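Local coordinates for hypothetical protein Rv0793 (Mycobacterium tuberculosis, PDB 1Y0H), which is a putative homodimeric monooxygenase that might take part in antibiotic biosynthesis or scavenge reactive oxygen species, at residues 27-32 / 71-76. Numbering follows the deposited sequence.
Sequences DAMITP and SPHYLN. With ACT (acetate ion), chain D.
On the helical layer of a ferredoxin-like alpha+beta sandwich, helix 19-35 meets helix 72-78 through Pro-32 and His-73, with Met-29 bridging beside them. The pyrrolidine ring of Pro-32 lies over one face of the His-73 imidazole. Pro-32 CB makes a CH-pi contact 3.6 Å from the centroid of the His-73 ring and only 6° off the ring normal, while Pro-32 CG packs against His-73 CG and CD2. Proline suits this place as a compact, rigid apolar ring whose CB can sit squarely over the imidazole. The opposite imidazole face is covered by Ser-71 OG, so the ring is sandwiched. A chi1 of 45° turns the imidazole back toward the start of its own helix, between these two neighbours; histidine combines flat faces for packing with a polar NE2, hydrogen-bonded to Glu-36. Ser-71 is the N-cap of helix 72-78: its short hydroxyl lets OG accept from Tyr-74 N at 3.2 Å, a first-turn N-H that lacks a helical carbonyl partner.

The two segments run almost antiparallel (166°), their axes 9.8 Å apart at closest approach, and in this family such helices cover one side of the antiparallel sheet. Met-29 also packs on Tyr-42 of strand 39-47. Bends at chi2 and chi3 curl its flexible thioether across the gap: SD lies 3.2 Å from His-73 O and at the edge of the imidazole, whereas CE reaches Tyr-74 CA at 3.7 Å and approaches Tyr-74 CD1 obliquely. The long phenol of Tyr-74 extends beyond this methyl, and its OH donates to OXT of an acetate ion, probably from the crystallisation liquor, at 2.6 Å.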
# COMPACT_ATOMS: atom_id res chain seq x y z
N ASP A 27 -6.05 -15.74 -3.12
CA ASP A 27 -5.24 -16.71 -2.38
C ASP A 27 -4.35 -17.52 -3.31
O ASP A 27 -3.18 -17.77 -2.99
CB ASP A 27 -6.12 -17.70 -1.60
CG ASP A 27 -6.67 -17.13 -0.30
OD1 ASP A 27 -6.17 -16.11 0.22
OD2 ASP A 27 -7.63 -17.74 0.25
N ALA A 28 -4.90 -17.92 -4.45
CA ALA A 28 -4.19 -18.77 -5.41
C ALA A 28 -3.00 -18.08 -6.07
O ALA A 28 -2.15 -18.73 -6.66
CB ALA A 28 -5.15 -19.29 -6.46
N MET A 29 -2.97 -16.75 -5.96
CA MET A 29 -1.88 -15.95 -6.53
C MET A 29 -0.67 -15.92 -5.62
O MET A 29 0.44 -15.64 -6.07
CB MET A 29 -2.36 -14.52 -6.76
CG MET A 29 -3.32 -14.36 -7.94
SD MET A 29 -2.52 -14.60 -9.54
CE MET A 29 -1.54 -13.10 -9.65
N ILE A 30 -0.89 -16.15 -4.33
CA ILE A 30 0.12 -15.86 -3.32
C ILE A 30 1.37 -16.72 -3.44
O ILE A 30 2.47 -16.20 -3.53
CB ILE A 30 -0.46 -15.88 -1.88
CG1 ILE A 30 -1.52 -14.77 -1.76
CG2 ILE A 30 0.65 -15.66 -0.86
CD1 ILE A 30 -2.21 -14.72 -0.40
N THR A 31 1.20 -18.05 -3.43
CA THR A 31 2.37 -18.93 -3.54
C THR A 31 3.21 -18.72 -4.83
O THR A 31 4.42 -18.47 -4.73
CB THR A 31 2.00 -20.39 -3.28
OG1 THR A 31 1.79 -20.54 -1.87
CG2 THR A 31 3.11 -21.33 -3.70
N PRO A 32 2.57 -18.81 -6.03
CA PRO A 32 3.36 -18.60 -7.26
C PRO A 32 3.95 -17.20 -7.38
O PRO A 32 5.06 -17.07 -7.92
CB PRO A 32 2.36 -18.86 -8.38
CG PRO A 32 1.00 -18.75 -7.75
CD PRO A 32 1.17 -19.12 -6.32
N SER A 71 2.68 -13.79 -16.39
CA SER A 71 2.73 -15.13 -15.80
C SER A 71 1.40 -15.88 -15.93
O SER A 71 0.34 -15.25 -16.02
CB SER A 71 3.12 -15.04 -14.33
OG SER A 71 2.07 -14.47 -13.56
N PRO A 72 1.46 -17.23 -15.93
CA PRO A 72 0.24 -18.02 -16.05
C PRO A 72 -0.74 -17.75 -14.92
O PRO A 72 -1.95 -17.72 -15.16
CB PRO A 72 0.76 -19.47 -15.98
CG PRO A 72 2.15 -19.39 -16.42
CD PRO A 72 2.65 -18.09 -15.88
N HIS A 73 -0.23 -17.57 -13.71
CA HIS A 73 -1.12 -17.29 -12.59
C HIS A 73 -1.79 -15.92 -12.74
O HIS A 73 -2.99 -15.80 -12.48
CB HIS A 73 -0.44 -17.48 -11.22
CG HIS A 73 0.94 -16.90 -11.12
ND1 HIS A 73 2.02 -17.45 -11.77
CD2 HIS A 73 1.41 -15.85 -10.41
CE1 HIS A 73 3.10 -16.73 -11.49
NE2 HIS A 73 2.75 -15.76 -10.67
N TYR A 74 -1.04 -14.91 -13.18
CA TYR A 74 -1.63 -13.59 -13.35
C TYR A 74 -2.69 -13.62 -14.44
O TYR A 74 -3.76 -13.05 -14.28
CB TYR A 74 -0.57 -12.53 -13.67
CG TYR A 74 -1.13 -11.13 -13.82
CD1 TYR A 74 -1.28 -10.29 -12.70
CD2 TYR A 74 -1.54 -10.65 -15.06
CE1 TYR A 74 -1.78 -9.00 -12.83
CE2 TYR A 74 -2.06 -9.37 -15.20
CZ TYR A 74 -2.18 -8.55 -14.08
OH TYR A 74 -2.68 -7.28 -14.22
N LEU A 75 -2.39 -14.27 -15.55
CA LEU A 75 -3.33 -14.27 -16.67
C LEU A 75 -4.63 -15.00 -16.33
O LEU A 75 -5.71 -14.59 -16.78
CB LEU A 75 -2.69 -14.83 -17.94
CG LEU A 75 -1.54 -14.00 -18.53
CD1 LEU A 75 -1.00 -14.71 -19.76
CD2 LEU A 75 -1.92 -12.55 -18.86
N ASN A 76 -4.53 -16.06 -15.53
CA ASN A 76 -5.71 -16.79 -15.06
C ASN A 76 -6.56 -15.89 -14.18
O ASN A 76 -7.78 -15.83 -14.34
CB ASN A 76 -5.30 -18.05 -14.27
CG ASN A 76 -6.49 -18.79 -13.70
OD1 ASN A 76 -7.33 -19.28 -14.45
ND2 ASN A 76 -6.57 -18.88 -12.38
C ACT D . -4.03 -6.09 -11.62
O ACT D . -3.82 -6.43 -10.42
OXT ACT D . -3.05 -5.62 -12.26
CH3 ACT D . -5.38 -6.24 -12.25